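Local coordinates for protein myosin-I heavy chain (Dictyostelium discoideum, PDB 5EJR) that is the C-terminal MyTH4-FERM tail region of a class VII myosin, an actin-based motor with ATPase activity involved in the early steps of phagocytosis and in adhesion, at residues 214-217 against 218-222; 324-327 against 328-332; 403-406 against 407-410. All blocks are in the same frame, centred on the assembly; numbering follows the deposited sequence. Where two conformers were deposited one is given.

Contact 1: 214-217 against 218-222; sequences IRFI and DQSTK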
loop_
_atom_site.group_PDB
_atom_site.type_symbol
_atom_site.label_atom_id
_atom_site.label_comp_id
_atom_site.label_asym_id
_atom_site.label_seq_id
_atom_site.Cartn_x
_atom_site.Cartn_y
_atom_site.Cartn_z
ATOM N N ILE A 214 -1.833 -3.348 -12.350
ATOM C CA ILE A 214 -0.417 -3.509 -11.986
ATOM C C ILE A 214 0.474 -3.476 -13.232
ATOM O O ILE A 214 0.293 -4.280 -14.155
ATOM C CB ILE A 214 -0.119 -4.748 -11.089
ATOM C CG1 ILE A 214 -1.177 -4.955 -9.955
ATOM C CG2 ILE A 214 1.323 -4.698 -10.535
ATOM C CD1 ILE A 214 -1.251 -3.902 -8.862
ATOM N N ARG A 215 1.460 -2.563 -13.238
ATOM C CA ARG A 215 2.379 -2.416 -14.359
ATOM C C ARG A 215 3.602 -3.302 -14.213
ATOM O O ARG A 215 3.980 -3.679 -13.094
ATOM C CB ARG A 215 2.798 -0.958 -14.533
ATOM C CG ARG A 215 1.622 -0.011 -14.729
ATOM C CD ARG A 215 2.059 1.276 -15.377
ATOM N NE ARG A 215 1.231 2.401 -14.950
ATOM C CZ ARG A 215 1.465 3.670 -15.274
ATOM N NH1 ARG A 215 2.497 3.987 -16.048
ATOM N NH2 ARG A 215 0.666 4.631 -14.831
ATOM N N PHE A 216 4.218 -3.642 -15.353
ATOM C CA PHE A 216 5.463 -4.399 -15.411
ATOM C C PHE A 216 6.478 -3.461 -16.036
ATOM O O PHE A 216 6.099 -2.413 -16.545
ATOM C CB PHE A 216 5.312 -5.699 -16.221
ATOM C CG PHE A 216 4.606 -6.786 -15.450
ATOM C CD1 PHE A 216 3.218 -6.789 -15.329
ATOM C CD2 PHE A 216 5.323 -7.826 -14.865
ATOM C CE1 PHE A 216 2.564 -7.787 -14.582
ATOM C CE2 PHE A 216 4.667 -8.829 -14.135
ATOM C CZ PHE A 216 3.296 -8.792 -13.986
ATOM N N ILE A 217 7.758 -3.823 -15.982
ATOM C CA ILE A 217 8.878 -3.029 -16.493
ATOM C C ILE A 217 8.760 -2.709 -18.010
ATOM O O ILE A 217 9.259 -1.676 -18.447
ATOM C CB ILE A 217 10.227 -3.733 -16.116
ATOM C CG1 ILE A 217 11.460 -2.808 -16.310
ATOM C CG2 ILE A 217 10.401 -5.070 -16.832
ATOM C CD1 ILE A 217 11.716 -1.845 -15.165
ATOM N N ASP A 218 8.083 -3.570 -18.789
ATOM C CA ASP A 218 7.927 -3.369 -20.234
ATOM C C ASP A 218 6.806 -2.374 -20.563
ATOM O O ASP A 218 6.559 -2.095 -21.738
ATOM C CB ASP A 218 7.761 -4.720 -20.978
ATOM C CG ASP A 218 6.491 -5.526 -20.703
ATOM O OD1 ASP A 218 5.726 -5.148 -19.792
ATOM O OD2 ASP A 218 6.289 -6.555 -21.374
ATOM N N GLN A 219 6.151 -1.828 -19.506
ATOM C CA GLN A 219 5.045 -0.860 -19.535
ATOM C C GLN A 219 3.693 -1.540 -19.817
ATOM O O GLN A 219 2.660 -0.865 -19.859
ATOM C CB GLN A 219 5.318 0.338 -20.473
ATOM C CG GLN A 219 6.505 1.194 -20.060
ATOM C CD GLN A 219 6.897 2.151 -21.159
ATOM O OE1 GLN A 219 7.773 1.862 -21.983
ATOM N NE2 GLN A 219 6.248 3.311 -21.208
ATOM N N SER A 220 3.692 -2.885 -19.932
ATOM C CA SER A 220 2.464 -3.662 -20.097
ATOM C C SER A 220 1.806 -3.738 -18.724
ATOM O O SER A 220 2.460 -3.471 -17.717
ATOM C CB SER A 220 2.750 -5.049 -20.674
ATOM O OG SER A 220 3.126 -5.994 -19.686
ATOM N N THR A 221 0.522 -4.071 -18.677
ATOM C CA THR A 221 -0.255 -4.090 -17.436
ATOM C C THR A 221 -1.017 -5.398 -17.296
ATOM O O THR A 221 -1.186 -6.123 -18.282
ATOM C CB THR A 221 -1.212 -2.863 -17.430
ATOM O OG1 THR A 221 -0.524 -1.705 -17.904
ATOM C CG2 THR A 221 -1.748 -2.539 -16.070
ATOM N N LYS A 222 -1.454 -5.708 -16.063
ATOM C CA LYS A 222 -2.288 -6.853 -15.705
ATOM C C LYS A 222 -3.316 -6.404 -14.671
ATOM O O LYS A 222 -3.042 -5.520 -13.850
ATOM C CB LYS A 222 -1.469 -8.058 -15.179
ATOM C CG LYS A 222 -0.695 -8.832 -16.251
ATOM C CD LYS A 222 -1.582 -9.755 -17.082
ATOM C CE LYS A 222 -0.876 -10.307 -18.293
ATOM N NZ LYS A 222 -1.729 -11.285 -19.024
#
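Asp218 and Phe216 meet at the tip of a beta hairpin, the one that joins the first two strands, 211-215 and 221-225, of the ubiquitin-like lobe of the FERM domain. The chain reverses through a type I turn from Phe216 to Gln219. CG of Asp218 is wedged between its own N and carbonyl carbon (chi1 67°), which turns the carboxylate back over the loop: OD1 lies 3.6 Å from CB of Phe216 and takes two bonds from Ser220. The backbone N of Ser220 reaches OD1 from above the carboxylate plane, an Asx turn, while OG approaches on the syn side at 2.7 Å. The other oxygen, OD2, is hydrogen-bonded to OH of Tyr243, whose ring also stacks on Phe216. Gln219 closes the turn through its N, hydrogen-bonded to O of Phe216 at 3.0 Å. Ser220 then offers its O to N of Phe216, and this oxygen also sits at the edge of the Phe216 ring. Thr221 runs alongside Arg215 in a non-hydrogen-bonded pair, its CG2 resting 3.3 Å from O of Ile214. Lys222 forms the hydrogen-bonded pair with Ile214, N to O in both directions. Its side chain bends at chi2 (-77°) and passes the aromatic ring at a slant, CG 3.8 Å from CE1 of Phe216.

Contact 2: 324-327 against 328-332; sequences YCQI and RDEWM. With EDO (1,2-ethanediol), chain H.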
loop_
_atom_site.group_PDB
_atom_site.type_symbol
_atom_site.label_atom_id
_atom_site.label_comp_id
_atom_site.label_asym_id
_atom_site.label_seq_id
_atom_site.Cartn_x
_atom_site.Cartn_y
_atom_site.Cartn_z
ATOM N N TYR A 324 16.188 -9.105 -17.622
ATOM C CA TYR A 324 17.020 -8.408 -18.595
ATOM C C TYR A 324 16.464 -6.981 -18.798
ATOM O O TYR A 324 17.219 -6.021 -18.704
ATOM C CB TYR A 324 17.094 -9.192 -19.935
ATOM C CG TYR A 324 17.557 -8.301 -21.071
ATOM C CD1 TYR A 324 18.855 -7.791 -21.100
ATOM C CD2 TYR A 324 16.676 -7.904 -22.072
ATOM C CE1 TYR A 324 19.270 -6.938 -22.115
ATOM C CE2 TYR A 324 17.071 -7.017 -23.069
ATOM C CZ TYR A 324 18.358 -6.514 -23.067
ATOM O OH TYR A 324 18.747 -5.681 -24.075
ATOM N N CYS A 325 15.152 -6.879 -19.074
ATOM C CA CYS A 325 14.392 -5.646 -19.268
ATOM C C CYS A 325 14.593 -4.674 -18.083
ATOM O O CYS A 325 14.809 -3.487 -18.308
ATOM C CB CYS A 325 12.918 -5.978 -19.493
ATOM S SG CYS A 325 11.859 -4.548 -19.832
ATOM N N GLN A 326 14.588 -5.188 -16.835
ATOM C CA GLN A 326 14.756 -4.372 -15.613
ATOM C C GLN A 326 16.181 -3.828 -15.491
ATOM O O GLN A 326 16.341 -2.654 -15.189
ATOM C CB GLN A 326 14.369 -5.166 -14.351
ATOM C CG GLN A 326 14.504 -4.364 -13.070
ATOM C CD GLN A 326 13.963 -5.144 -11.907
ATOM O OE1 GLN A 326 12.869 -5.682 -11.958
ATOM N NE2 GLN A 326 14.734 -5.248 -10.855
ATOM N N ILE A 327 17.193 -4.660 -15.748
ATOM C CA ILE A 327 18.597 -4.226 -15.635
ATOM C C ILE A 327 18.914 -3.225 -16.762
ATOM O O ILE A 327 19.633 -2.258 -16.529
ATOM C CB ILE A 327 19.538 -5.455 -15.657
ATOM C CG1 ILE A 327 19.231 -6.363 -14.419
ATOM C CG2 ILE A 327 21.026 -5.010 -15.658
ATOM C CD1 ILE A 327 19.660 -7.828 -14.643
ATOM N N ARG A 328 18.382 -3.477 -17.969
ATOM C CA ARG A 328 18.575 -2.598 -19.131
ATOM C C ARG A 328 17.976 -1.222 -18.832
ATOM O O ARG A 328 18.613 -0.218 -19.120
ATOM C CB ARG A 328 17.937 -3.170 -20.411
ATOM C CG ARG A 328 18.547 -2.517 -21.679
ATOM C CD ARG A 328 17.629 -2.724 -22.875
ATOM N NE ARG A 328 18.238 -2.299 -24.143
ATOM C CZ ARG A 328 18.151 -1.060 -24.640
ATOM N NH1 ARG A 328 17.522 -0.109 -23.965
ATOM N NH2 ARG A 328 18.707 -0.766 -25.814
ATOM N N ASP A 329 16.779 -1.184 -18.223
ATOM C CA ASP A 329 16.089 0.059 -17.852
ATOM C C ASP A 329 16.875 0.861 -16.829
ATOM O O ASP A 329 17.004 2.095 -16.961
ATOM C CB ASP A 329 14.662 -0.232 -17.379
ATOM C CG ASP A 329 13.931 1.013 -16.929
ATOM O OD1 ASP A 329 13.423 1.746 -17.801
ATOM O OD2 ASP A 329 13.900 1.272 -15.705
ATOM N N GLU A 330 17.446 0.161 -15.814
ATOM C CA GLU A 330 18.273 0.797 -14.777
ATOM C C GLU A 330 19.545 1.367 -15.406
ATOM O O GLU A 330 19.992 2.470 -15.029
ATOM C CB GLU A 330 18.638 -0.232 -13.684
ATOM C CG GLU A 330 17.433 -0.576 -12.828
ATOM C CD GLU A 330 17.610 -1.824 -11.981
ATOM O OE1 GLU A 330 16.881 -1.962 -10.977
ATOM O OE2 GLU A 330 18.448 -2.682 -12.334
ATOM N N TRP A 331 20.143 0.600 -16.348
ATOM C CA TRP A 331 21.308 1.060 -17.101
ATOM C C TRP A 331 20.904 2.336 -17.878
ATOM O O TRP A 331 21.652 3.315 -17.844
ATOM C CB TRP A 331 21.756 0.002 -18.107
ATOM C CG TRP A 331 22.720 0.490 -19.161
ATOM C CD1 TRP A 331 22.455 0.697 -20.485
ATOM C CD2 TRP A 331 24.083 0.877 -18.956
ATOM N NE1 TRP A 331 23.577 1.182 -21.122
ATOM C CE2 TRP A 331 24.586 1.323 -20.200
ATOM C CE3 TRP A 331 24.924 0.926 -17.825
ATOM C CZ2 TRP A 331 25.923 1.728 -20.368
ATOM C CZ3 TRP A 331 26.247 1.330 -17.990
ATOM C CH2 TRP A 331 26.717 1.777 -19.241
ATOM N N MET A 332 19.749 2.318 -18.561
ATOM C CA MET A 332 19.315 3.486 -19.363
ATOM C C MET A 332 18.933 4.722 -18.526
ATOM O O MET A 332 18.966 5.832 -19.052
ATOM C CB MET A 332 18.202 3.134 -20.351
ATOM C CG MET A 332 18.705 2.341 -21.545
ATOM S SD MET A 332 20.200 2.945 -22.398
ATOM C CE MET A 332 19.587 4.483 -23.207
HETATM C C1 EDO H . 19.927 -5.175 -10.111
HETATM O O1 EDO H . 19.903 -4.388 -8.940
HETATM C C2 EDO H . 18.543 -5.521 -10.745
HETATM O O2 EDO H . 17.521 -4.556 -10.570
#
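Tyr324 and Arg328, one helical turn apart, run alongside each other in one direction. CB of Arg328 sits over the outer part of one face of the phenol ring, and CD of Arg328 comes 3.4 Å from OH of Tyr324. With CG of Arg328 anti to the backbone N (chi1 -160°) and the chain extended to NE, the guanidinium meets that OH at its edge, its plane 78° from the ring; NH2 hydrogen-bonds O of Gln371. The backbone bond from N of Arg328 to O of Tyr324, 2.9 Å, opens a run of five through Met332 in helix 317-332 of the FERM central lobe, each N donating to the O four residues back. Gln326 and Glu330 slant across each other, amide and carboxylate planes 72° apart, and converge on O2 of a 1,2-ethanediol, probably from the crystallisation liquor. NE2 of Gln326 donates to O2 at 2.9 Å while its OE1 accepts from N of Arg296, and both carboxylate oxygens of Glu330 lie 2.7 Å from O2. OE1 of Glu330 also forms a salt bridge with Arg295, and OE2 hydrogen-bonds OH of Tyr336. Replacing Glu330 by an alanine would probably leave the Arg295 guanidinium without this carboxylate mate and the Tyr336 hydroxyl without this acceptor.

Contact 3: 403-406 against 407-410; sequences EYLK and LMFI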
loop_
_atom_site.group_PDB
_atom_site.type_symbol
_atom_site.label_atom_id
_atom_site.label_comp_id
_atom_site.label_asym_id
_atom_site.label_seq_id
_atom_site.Cartn_x
_atom_site.Cartn_y
_atom_site.Cartn_z
ATOM N N GLU A 403 19.742 -14.557 -26.504
ATOM C CA GLU A 403 19.849 -14.965 -25.099
ATOM C C GLU A 403 21.275 -14.796 -24.558
ATOM O O GLU A 403 21.452 -14.343 -23.422
ATOM C CB GLU A 403 19.442 -16.438 -24.936
ATOM C CG GLU A 403 19.437 -16.857 -23.484
ATOM C CD GLU A 403 18.759 -18.186 -23.277
ATOM O OE1 GLU A 403 17.514 -18.195 -23.156
ATOM O OE2 GLU A 403 19.473 -19.210 -23.213
ATOM N N TYR A 404 22.274 -15.204 -25.342
ATOM C CA TYR A 404 23.658 -15.118 -24.878
ATOM C C TYR A 404 24.133 -13.676 -24.733
ATOM O O TYR A 404 24.932 -13.388 -23.840
ATOM C CB TYR A 404 24.596 -15.952 -25.740
ATOM C CG TYR A 404 25.977 -16.083 -25.157
ATOM C CD1 TYR A 404 26.235 -16.966 -24.105
ATOM C CD2 TYR A 404 27.023 -15.283 -25.608
ATOM C CE1 TYR A 404 27.511 -17.072 -23.550
ATOM C CE2 TYR A 404 28.302 -15.396 -25.077
ATOM C CZ TYR A 404 28.539 -16.273 -24.036
ATOM O OH TYR A 404 29.805 -16.331 -23.512
ATOM N N LEU A 405 23.632 -12.771 -25.593
ATOM C CA LEU A 405 23.959 -11.348 -25.513
ATOM C C LEU A 405 23.337 -10.719 -24.242
ATOM O O LEU A 405 23.961 -9.881 -23.599
ATOM C CB LEU A 405 23.475 -10.618 -26.766
ATOM C CG LEU A 405 24.233 -10.868 -28.093
ATOM C CD1 LEU A 405 23.410 -10.311 -29.276
ATOM C CD2 LEU A 405 25.658 -10.261 -28.072
ATOM N N LYS A 406 22.149 -11.158 -23.863
ATOM C CA LYS A 406 21.473 -10.671 -22.667
ATOM C C LYS A 406 22.254 -11.105 -21.398
ATOM O O LYS A 406 22.473 -10.280 -20.505
ATOM C CB LYS A 406 19.992 -11.113 -22.646
ATOM C CG LYS A 406 19.135 -10.480 -23.773
ATOM C CD LYS A 406 17.738 -11.058 -23.805
ATOM C CE LYS A 406 17.017 -10.702 -25.078
ATOM N NZ LYS A 406 15.630 -11.210 -25.084
ATOM N N LEU A 407 22.803 -12.337 -21.414
ATOM C CA LEU A 407 23.610 -12.868 -20.308
ATOM C C LEU A 407 24.934 -12.127 -20.203
ATOM O O LEU A 407 25.391 -11.862 -19.095
ATOM C CB LEU A 407 23.872 -14.389 -20.496
ATOM C CG LEU A 407 22.664 -15.324 -20.359
ATOM C CD1 LEU A 407 22.966 -16.711 -20.927
ATOM C CD2 LEU A 407 22.259 -15.482 -18.926
ATOM N N MET A 408 25.537 -11.770 -21.363
ATOM C CA MET A 408 26.807 -11.041 -21.462
ATOM C C MET A 408 26.595 -9.630 -20.902
ATOM O O MET A 408 27.455 -9.114 -20.197
ATOM C CB MET A 408 27.239 -10.915 -22.940
ATOM C CG MET A 408 27.934 -12.116 -23.512
ATOM S SD MET A 408 28.293 -11.884 -25.296
ATOM C CE MET A 408 29.609 -10.662 -25.229
ATOM N N PHE A 409 25.480 -8.996 -21.281
ATOM C CA PHE A 409 25.133 -7.655 -20.790
ATOM C C PHE A 409 24.990 -7.693 -19.253
ATOM O O PHE A 409 25.629 -6.907 -18.565
ATOM C CB PHE A 409 23.834 -7.168 -21.450
ATOM C CG PHE A 409 23.210 -5.963 -20.775
ATOM C CD1 PHE A 409 23.864 -4.732 -20.763
ATOM C CD2 PHE A 409 22.003 -6.076 -20.093
ATOM C CE1 PHE A 409 23.287 -3.623 -20.128
ATOM C CE2 PHE A 409 21.437 -4.972 -19.451
ATOM C CZ PHE A 409 22.094 -3.758 -19.459
ATOM N N ILE A 410 24.208 -8.661 -18.723
ATOM C CA ILE A 410 24.041 -8.777 -17.271
ATOM C C ILE A 410 25.380 -9.051 -16.584
ATOM O O ILE A 410 25.654 -8.440 -15.573
ATOM C CB ILE A 410 22.953 -9.805 -16.879
ATOM C CG1 ILE A 410 21.579 -9.382 -17.471
ATOM C CG2 ILE A 410 22.901 -9.948 -15.354
ATOM C CD1 ILE A 410 20.535 -10.499 -17.688
#
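Tyr404 and Met408 make the one sulfur-aromatic contact of this helical segment. SD of Met408 lies 3.5 Å from CE2 of Tyr404 and 4.5 Å from the ring centroid, 58° off the ring normal, an oblique Met-aromatic approach rather than one over the middle of the ring. CG of Tyr404 stands anti to its N (chi1 -170°), which brings the CD2-CE2 side of the ring up to CG and SD of Met408; that CG lies 3.7 Å from CE2 of Tyr404.

Apolar packing is slighter. The same sulfur reaches CD2 of Leu405 at 4.2 Å, the two side chains slanting past each other, so that SD sits against both an aromatic and an aliphatic neighbour.

Backbone hydrogen bonds supply the regular frame: N of Leu407, Met408, Phe409 and Ile410 donate to O of Glu403, Tyr404, Leu405 and Lys406 in turn. The bond from Ile410 to Lys406 is the straightest, with an N-H...O angle of 167°. Aliphatic groups flank carbonyls already engaged in this way: CG of Leu407 settles 3.4 Å from O of Glu403, and CG1 and CD1 of Ile410 lie close to O of Lys406. That oxygen of Lys406 also lies at the edge of the Phe409 ring.

The charged chemistry leads off the helix. Lys406 stretches out fully beyond CG, lies against Phe320 and Tyr324, and ends in a salt bridge from NZ to Glu321 on helix 317-332. On helix 341-355, Leu405 meets Leu354 and Phe409 meets Ile347. This is an alpha helix packed among its neighbours in the all-helical central lobe of a FERM domain.

In the fold
All three contacts lie within the FERM domain, but contact 1 belongs to the ubiquitin-like lobe, while contacts 2 and 3 lie on two helices of the central lobe. Contact 1 is nearer the surface, with two buried residues and two exposed; contacts 2 and 3 each have four buried and none exposed. Contacts 1 and 2 touch at the lobe interface, where CG1 of Ile217 lies 3.7 Å from CA of Gln326. Contacts 2 and 3 pack helix on helix, with CE1 of Tyr324 3.5 Å from CD2 of Phe409. A carboxylate organises the turn of contact 1, where Asp218 and Gln219 are exposed; ring-arginine packing and the Glu330-Arg295 salt bridge mark contact 2, sulfur and aliphatic packing contact 3.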